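Local coordinates for nitrate transport protein (Xanthomonas axonopodis pv. citri, PDB 3KSX) that probably captures alkanesulfonates in the periplasm for uptake by an ABC transporter, and is caught here with the sulfonate buffer MOPS bound, at residues 91-103 against 299-311. Sequence-based numbering, arbitrary orientation.
Sequences LFAQAAGADLLYV and LLPKRVLVAPAVW
With chi1 near -76° in L300 and Q94, each CG lies beside its backbone N, which lays L300 CD2 over the F92 ring and brings the Q94 amide alongside V304 and L305. The example is how a C-terminal tail finishes a periplasmic-binding-protein lobe: 299-311 follows helix 281-296, runs past helix 88-95, and joins the outermost strand 100-106 through a single beta bridge. L300 CD2 sits over the ring centre, 3.7 Å from the F92 centroid, a CH-pi contact. V304 straddles Q94 and A95: CG1 lies over a face of the Q94 amide, 3.5 Å from CD, while CG2 meets A95 CB at 3.8 Å. The amide is held at both ends. Its NE2 gives a weak hydrogen bond to L305 O (3.1 Å, 128° at the hydrogen), and OE1 accepts from Y102 OH at 2.8 Å, the donor tilted 32° from the carbonyl plane. Since Y102 OH also bonds Q287, Y102 ties together helices 88-95 and 281-296, and its backbone holds the tail. At the bridge, Y102 N donates to A309 O at 2.8 Å and W311 N to Y102 O at 3.0 Å. The W311 indole lies obliquely against V103, with V103 CB 3.5 Å from W311 CE3.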
ATOM      1  N   LEU A  91      -8.286  -7.204   3.663  1.00 21.81           N
ATOM      2  CA  LEU A  91      -9.403  -8.018   3.210  1.00 22.34           C
ATOM      3  C   LEU A  91      -8.925  -9.469   3.129  1.00 23.14           C
ATOM      4  O   LEU A  91      -9.587 -10.420   3.566  1.00 22.87           O
ATOM      5  CB  LEU A  91      -9.884  -7.494   1.843  1.00 21.10           C
ATOM      6  CG  LEU A  91     -10.615  -6.145   1.896  1.00 22.41           C
ATOM      7  CD1 LEU A  91     -10.962  -5.635   0.457  1.00 23.19           C
ATOM      8  CD2 LEU A  91     -11.810  -6.222   2.815  1.00 24.49           C
ATOM      9  N   PHE A  92      -7.738  -9.645   2.567  1.00 23.59           N
ATOM     10  CA  PHE A  92      -7.223 -11.023   2.505  1.00 24.05           C
ATOM     11  C   PHE A  92      -6.936 -11.537   3.884  1.00 25.75           C
ATOM     12  O   PHE A  92      -7.177 -12.664   4.124  1.00 25.47           O
ATOM     13  CB  PHE A  92      -5.953 -11.117   1.621  1.00 25.72           C
ATOM     14  CG  PHE A  92      -6.249 -11.324   0.166  1.00 26.51           C
ATOM     15  CD1 PHE A  92      -6.928 -10.344  -0.570  1.00 26.44           C
ATOM     16  CD2 PHE A  92      -5.830 -12.477  -0.508  1.00 31.91           C
ATOM     17  CE1 PHE A  92      -7.234 -10.550  -1.934  1.00 29.52           C
ATOM     18  CE2 PHE A  92      -6.125 -12.659  -1.915  1.00 27.62           C
ATOM     19  CZ  PHE A  92      -6.829 -11.703  -2.596  1.00 31.61           C
ATOM     20  N   ALA A  93      -6.360 -10.734   4.784  1.00 24.18           N
ATOM     21  CA  ALA A  93      -6.145 -11.164   6.186  1.00 25.48           C
ATOM     22  C   ALA A  93      -7.418 -11.526   6.962  1.00 26.33           C
ATOM     23  O   ALA A  93      -7.452 -12.594   7.574  1.00 27.03           O
ATOM     24  CB  ALA A  93      -5.340 -10.100   6.939  1.00 23.55           C
ATOM     25  N   GLN A  94      -8.468 -10.671   6.905  1.00 25.02           N
ATOM     26  CA  GLN A  94      -9.820 -10.982   7.437  1.00 25.73           C
ATOM     27  C   GLN A  94     -10.378 -12.268   6.859  1.00 27.18           C
ATOM     28  O   GLN A  94     -10.886 -13.139   7.617  1.00 27.36           O
ATOM     29  CB  GLN A  94     -10.756  -9.838   7.088  1.00 23.90           C
ATOM     30  CG  GLN A  94     -10.564  -8.584   7.953  1.00 24.81           C
ATOM     31  CD  GLN A  94     -11.644  -7.537   7.703  1.00 27.43           C
ATOM     32  OE1 GLN A  94     -11.556  -6.783   6.769  1.00 30.02           O
ATOM     33  NE2 GLN A  94     -12.699  -7.519   8.568  1.00 26.35           N
ATOM     34  N   ALA A  95     -10.323 -12.441   5.544  1.00 27.43           N
ATOM     35  CA  ALA A  95     -10.776 -13.689   4.927  1.00 28.83           C
ATOM     36  C   ALA A  95     -10.116 -14.950   5.476  1.00 31.48           C
ATOM     37  O   ALA A  95     -10.729 -16.043   5.496  1.00 31.70           O
ATOM     38  CB  ALA A  95     -10.613 -13.624   3.435  1.00 30.03           C
ATOM     39  N   ALA A  96      -8.854 -14.825   5.876  1.00 32.95           N
ATOM     40  CA  ALA A  96      -8.112 -15.957   6.409  1.00 33.18           C
ATOM     41  C   ALA A  96      -8.364 -16.107   7.905  1.00 33.71           C
ATOM     42  O   ALA A  96      -7.761 -16.975   8.502  1.00 34.72           O
ATOM     43  CB  ALA A  96      -6.619 -15.823   6.104  1.00 32.40           C
ATOM     44  N   GLY A  97      -9.227 -15.250   8.501  1.00 34.15           N
ATOM     45  CA  GLY A  97      -9.559 -15.248   9.946  1.00 34.44           C
ATOM     46  C   GLY A  97      -8.804 -14.330  10.924  1.00 34.90           C
ATOM     47  O   GLY A  97      -8.901 -14.500  12.152  1.00 35.46           O
ATOM     48  N   ALA A  98      -8.042 -13.361  10.411  1.00 33.76           N
ATOM     49  CA  ALA A  98      -7.261 -12.423  11.250  1.00 33.52           C
ATOM     50  C   ALA A  98      -8.224 -11.506  12.006  1.00 34.33           C
ATOM     51  O   ALA A  98      -9.205 -11.089  11.432  1.00 34.90           O
ATOM     52  CB  ALA A  98      -6.309 -11.559  10.377  1.00 33.90           C
ATOM     53  N   ASP A  99      -7.884 -11.121  13.236  1.00 34.42           N
ATOM     54  CA  ASP A  99      -8.743 -10.313  14.094  1.00 35.05           C
ATOM     55  C   ASP A  99      -8.188  -8.910  14.239  1.00 35.08           C
ATOM     56  O   ASP A  99      -7.864  -8.434  15.353  1.00 38.13           O
ATOM     57  CB  ASP A  99      -8.823 -10.946  15.492  1.00 37.15           C
ATOM     58  CG  ASP A  99     -10.003 -10.415  16.316  1.00 39.89           C
ATOM     59  OD1 ASP A  99     -10.929  -9.834  15.723  1.00 43.71           O
ATOM     60  OD2 ASP A  99      -9.994 -10.575  17.570  1.00 43.13           O
ATOM     61  N   LEU A 100      -8.045  -8.257  13.112  1.00 30.86           N
ATOM     62  CA  LEU A 100      -7.436  -6.948  13.075  1.00 27.05           C
ATOM     63  C   LEU A 100      -8.470  -5.860  13.229  1.00 24.05           C
ATOM     64  O   LEU A 100      -9.663  -6.110  13.041  1.00 25.94           O
ATOM     65  CB  LEU A 100      -6.708  -6.835  11.715  1.00 26.75           C
ATOM     66  CG  LEU A 100      -7.539  -7.094  10.454  1.00 24.40           C
ATOM     67  CD1 LEU A 100      -8.211  -5.759  10.066  1.00 28.03           C
ATOM     68  CD2 LEU A 100      -6.510  -7.391   9.342  1.00 25.54           C
ATOM     69  N   LEU A 101      -8.012  -4.627  13.513  1.00 22.82           N
ATOM     70  CA  LEU A 101      -8.853  -3.488  13.435  1.00 21.68           C
ATOM     71  C   LEU A 101      -8.306  -2.524  12.363  1.00 21.25           C
ATOM     72  O   LEU A 101      -7.101  -2.457  12.196  1.00 23.12           O
ATOM     73  CB  LEU A 101      -8.835  -2.770  14.815  1.00 21.60           C
ATOM     74  CG  LEU A 101      -9.592  -3.441  15.943  1.00 23.94           C
ATOM     75  CD1 LEU A 101      -9.304  -2.599  17.229  1.00 21.73           C
ATOM     76  CD2 LEU A 101     -11.113  -3.552  15.668  1.00 23.18           C
ATOM     77  N   TYR A 102      -9.194  -1.775  11.698  1.00 20.70           N
ATOM     78  CA  TYR A 102      -8.809  -0.625  10.852  1.00 19.92           C
ATOM     79  C   TYR A 102      -8.834   0.546  11.797  1.00 19.83           C
ATOM     80  O   TYR A 102      -9.884   0.815  12.341  1.00 22.01           O
ATOM     81  CB  TYR A 102      -9.894  -0.407   9.795  1.00 16.69           C
ATOM     82  CG  TYR A 102     -10.010  -1.491   8.754  1.00 20.41           C
ATOM     83  CD1 TYR A 102     -10.698  -2.691   9.032  1.00 19.52           C
ATOM     84  CD2 TYR A 102      -9.479  -1.303   7.491  1.00 22.18           C
ATOM     85  CE1 TYR A 102     -10.873  -3.716   8.008  1.00 23.15           C
ATOM     86  CE2 TYR A 102      -9.631  -2.270   6.485  1.00 21.04           C
ATOM     87  CZ  TYR A 102     -10.280  -3.481   6.749  1.00 21.29           C
ATOM     88  OH  TYR A 102     -10.446  -4.440   5.723  1.00 23.45           O
ATOM     89  N   VAL A 103      -7.736   1.303  11.947  1.00 19.25           N
ATOM     90  CA  VAL A 103      -7.688   2.338  12.970  1.00 20.77           C
ATOM     91  C   VAL A 103      -7.391   3.708  12.281  1.00 21.21           C
ATOM     92  O   VAL A 103      -7.410   4.788  12.896  1.00 23.69           O
ATOM     93  CB  VAL A 103      -6.614   1.987  14.088  1.00 19.72           C
ATOM     94  CG1 VAL A 103      -6.972   0.611  14.753  1.00 22.53           C
ATOM     95  CG2 VAL A 103      -5.136   1.946  13.430  1.00 23.71           C
ATOM     96  N   LEU A 299     -12.170 -14.417  -5.793  1.00 36.06           N
ATOM     97  CA  LEU A 299     -10.785 -14.142  -5.422  1.00 35.66           C
ATOM     98  C   LEU A 299     -10.546 -14.230  -3.909  1.00 35.62           C
ATOM     99  O   LEU A 299      -9.396 -14.189  -3.453  1.00 34.74           O
ATOM    100  CB  LEU A 299     -10.381 -12.770  -5.951  1.00 35.54           C
ATOM    101  CG  LEU A 299     -10.609 -12.530  -7.436  1.00 36.63           C
ATOM    102  CD1 LEU A 299     -10.280 -11.139  -7.820  1.00 37.75           C
ATOM    103  CD2 LEU A 299      -9.772 -13.488  -8.266  1.00 36.79           C
ATOM    104  N   LEU A 300     -11.638 -14.323  -3.137  1.00 34.74           N
ATOM    105  CA  LEU A 300     -11.597 -14.523  -1.702  1.00 34.15           C
ATOM    106  C   LEU A 300     -12.564 -15.680  -1.437  1.00 36.51           C
ATOM    107  O   LEU A 300     -13.599 -15.796  -2.128  1.00 36.44           O
ATOM    108  CB  LEU A 300     -12.102 -13.260  -0.968  1.00 33.96           C
ATOM    109  CG  LEU A 300     -11.135 -12.059  -0.869  1.00 30.02           C
ATOM    110  CD1 LEU A 300     -11.804 -11.010  -0.092  1.00 35.92           C
ATOM    111  CD2 LEU A 300      -9.914 -12.481  -0.112  1.00 30.47           C
ATOM    112  N   PRO A 301     -12.235 -16.517  -0.458  1.00 38.71           N
ATOM    113  CA  PRO A 301     -13.083 -17.640  -0.126  1.00 41.18           C
ATOM    114  C   PRO A 301     -14.362 -17.240   0.625  1.00 43.25           C
ATOM    115  O   PRO A 301     -15.433 -17.709   0.228  1.00 42.98           O
ATOM    116  CB  PRO A 301     -12.160 -18.555   0.683  1.00 40.73           C
ATOM    117  CG  PRO A 301     -11.117 -17.721   1.212  1.00 40.79           C
ATOM    118  CD  PRO A 301     -10.981 -16.520   0.309  1.00 38.79           C
ATOM    119  N   LYS A 302     -14.252 -16.376   1.648  1.00 43.43           N
ATOM    120  CA  LYS A 302     -15.389 -15.894   2.473  1.00 44.03           C
ATOM    121  C   LYS A 302     -15.873 -14.570   1.919  1.00 43.46           C
ATOM    122  O   LYS A 302     -15.053 -13.799   1.381  1.00 42.85           O
ATOM    123  CB  LYS A 302     -14.914 -15.584   3.913  1.00 44.54           C
ATOM    124  CG  LYS A 302     -14.237 -16.686   4.747  1.00 47.61           C
ATOM    125  CD  LYS A 302     -14.797 -18.089   4.465  1.00 57.18           C
ATOM    126  CE  LYS A 302     -13.698 -19.021   3.858  1.00 59.90           C
ATOM    127  NZ  LYS A 302     -14.187 -20.080   2.905  1.00 62.17           N
ATOM    128  N   ARG A 303     -17.162 -14.228   2.071  1.00 42.03           N
ATOM    129  CA  ARG A 303     -17.499 -12.775   2.057  1.00 41.22           C
ATOM    130  C   ARG A 303     -16.872 -12.217   3.381  1.00 39.30           C
ATOM    131  O   ARG A 303     -16.853 -12.939   4.434  1.00 41.16           O
ATOM    132  CB  ARG A 303     -19.014 -12.465   1.903  1.00 42.76           C
ATOM    133  CG  ARG A 303     -19.278 -10.967   1.428  1.00 44.75           C
ATOM    134  CD  ARG A 303     -20.291 -10.231   2.278  1.00 53.00           C
ATOM    135  NE  ARG A 303     -21.604 -10.076   1.620  1.00 57.67           N
ATOM    136  CZ  ARG A 303     -22.289  -8.920   1.555  1.00 61.11           C
ATOM    137  NH1 ARG A 303     -21.782  -7.808   2.119  1.00 55.09           N
ATOM    138  NH2 ARG A 303     -23.496  -8.878   0.940  1.00 60.75           N
ATOM    139  N   VAL A 304     -16.274 -11.023   3.316  1.00 34.26           N
ATOM    140  CA  VAL A 304     -15.611 -10.419   4.466  1.00 30.86           C
ATOM    141  C   VAL A 304     -16.530  -9.309   4.915  1.00 29.60           C
ATOM    142  O   VAL A 304     -17.027  -8.581   4.078  1.00 30.83           O
ATOM    143  CB  VAL A 304     -14.232  -9.817   4.099  1.00 30.95           C
ATOM    144  CG1 VAL A 304     -13.762  -8.823   5.197  1.00 31.30           C
ATOM    145  CG2 VAL A 304     -13.215 -10.955   3.882  1.00 31.98           C
ATOM    146  N   LEU A 305     -16.721  -9.172   6.213  1.00 26.10           N
ATOM    147  CA  LEU A 305     -17.487  -8.035   6.804  1.00 23.84           C
ATOM    148  C   LEU A 305     -16.542  -7.030   7.390  1.00 22.47           C
ATOM    149  O   LEU A 305     -15.835  -7.276   8.398  1.00 23.39           O
ATOM    150  CB  LEU A 305     -18.493  -8.531   7.843  1.00 23.87           C
ATOM    151  CG  LEU A 305     -19.518  -9.392   7.101  1.00 24.99           C
ATOM    152  CD1 LEU A 305     -20.199 -10.333   8.133  1.00 32.57           C
ATOM    153  CD2 LEU A 305     -20.493  -8.502   6.350  1.00 29.72           C
ATOM    154  N   VAL A 306     -16.523  -5.877   6.757  1.00 22.91           N
ATOM    155  CA  VAL A 306     -15.552  -4.846   7.170  1.00 21.80           C
ATOM    156  C   VAL A 306     -15.954  -4.083   8.453  1.00 21.99           C
ATOM    157  O   VAL A 306     -15.088  -3.811   9.330  1.00 19.65           O
ATOM    158  CB  VAL A 306     -15.369  -3.819   5.989  1.00 23.12           C
ATOM    159  CG1 VAL A 306     -14.567  -2.611   6.511  1.00 22.50           C
ATOM    160  CG2 VAL A 306     -14.722  -4.504   4.740  1.00 24.65           C
ATOM    161  N   ALA A 307     -17.233  -3.660   8.536  1.00 22.48           N
ATOM    162  CA  ALA A 307     -17.670  -2.761   9.588  1.00 23.08           C
ATOM    163  C   ALA A 307     -17.321  -3.271  11.004  1.00 22.52           C
ATOM    164  O   ALA A 307     -16.926  -2.495  11.875  1.00 21.15           O
ATOM    165  CB  ALA A 307     -19.224  -2.444   9.448  1.00 22.25           C
ATOM    166  N   PRO A 308     -17.461  -4.602  11.272  1.00 22.30           N
ATOM    167  CA  PRO A 308     -17.125  -4.877  12.705  1.00 23.28           C
ATOM    168  C   PRO A 308     -15.643  -4.791  13.085  1.00 22.94           C
ATOM    169  O   PRO A 308     -15.318  -4.906  14.271  1.00 21.36           O
ATOM    170  CB  PRO A 308     -17.576  -6.302  12.923  1.00 24.22           C
ATOM    171  CG  PRO A 308     -18.450  -6.680  11.706  1.00 25.17           C
ATOM    172  CD  PRO A 308     -18.163  -5.729  10.601  1.00 23.20           C
ATOM    173  N   ALA A 309     -14.768  -4.671  12.079  1.00 23.17           N
ATOM    174  CA  ALA A 309     -13.338  -4.485  12.263  1.00 22.52           C
ATOM    175  C   ALA A 309     -12.957  -3.006  12.315  1.00 22.38           C
ATOM    176  O   ALA A 309     -11.786  -2.709  12.411  1.00 21.58           O
ATOM    177  CB  ALA A 309     -12.562  -5.235  11.177  1.00 24.21           C
ATOM    178  N   VAL A 310     -13.910  -2.067  12.195  1.00 22.91           N
ATOM    179  CA  VAL A 310     -13.550  -0.622  12.181  1.00 24.64           C
ATOM    180  C   VAL A 310     -13.450  -0.090  13.619  1.00 24.94           C
ATOM    181  O   VAL A 310     -14.360  -0.345  14.460  1.00 27.17           O
ATOM    182  CB  VAL A 310     -14.568   0.221  11.391  1.00 21.65           C
ATOM    183  CG1 VAL A 310     -14.216   1.722  11.553  1.00 29.12           C
ATOM    184  CG2 VAL A 310     -14.584  -0.212   9.946  1.00 22.84           C
ATOM    185  N   TRP A 311     -12.362   0.591  13.937  1.00 26.05           N
ATOM    186  CA  TRP A 311     -12.212   1.211  15.229  1.00 28.94           C
ATOM    187  C   TRP A 311     -11.975   2.750  15.113  1.00 30.29           C
ATOM    188  O   TRP A 311     -11.352   3.254  14.188  1.00 29.88           O
ATOM    189  CB  TRP A 311     -11.094   0.530  15.942  1.00 30.12           C
ATOM    190  CG  TRP A 311     -10.553   1.149  17.224  1.00 33.06           C
ATOM    191  CD1 TRP A 311     -10.777   0.713  18.487  1.00 34.61           C
ATOM    192  CD2 TRP A 311      -9.638   2.263  17.326  1.00 32.45           C
ATOM    193  NE1 TRP A 311     -10.026   1.471  19.387  1.00 39.14           N
ATOM    194  CE2 TRP A 311      -9.327   2.425  18.693  1.00 35.89           C
ATOM    195  CE3 TRP A 311      -9.026   3.109  16.391  1.00 38.08           C
ATOM    196  CZ2 TRP A 311      -8.462   3.439  19.159  1.00 36.00           C
ATOM    197  CZ3 TRP A 311      -8.149   4.129  16.861  1.00 39.11           C
ATOM    198  CH2 TRP A 311      -7.877   4.257  18.227  1.00 40.08           C
TER
HETATM  199  O   HOH W   1      -9.513   6.140  13.742  1.00 42.10           O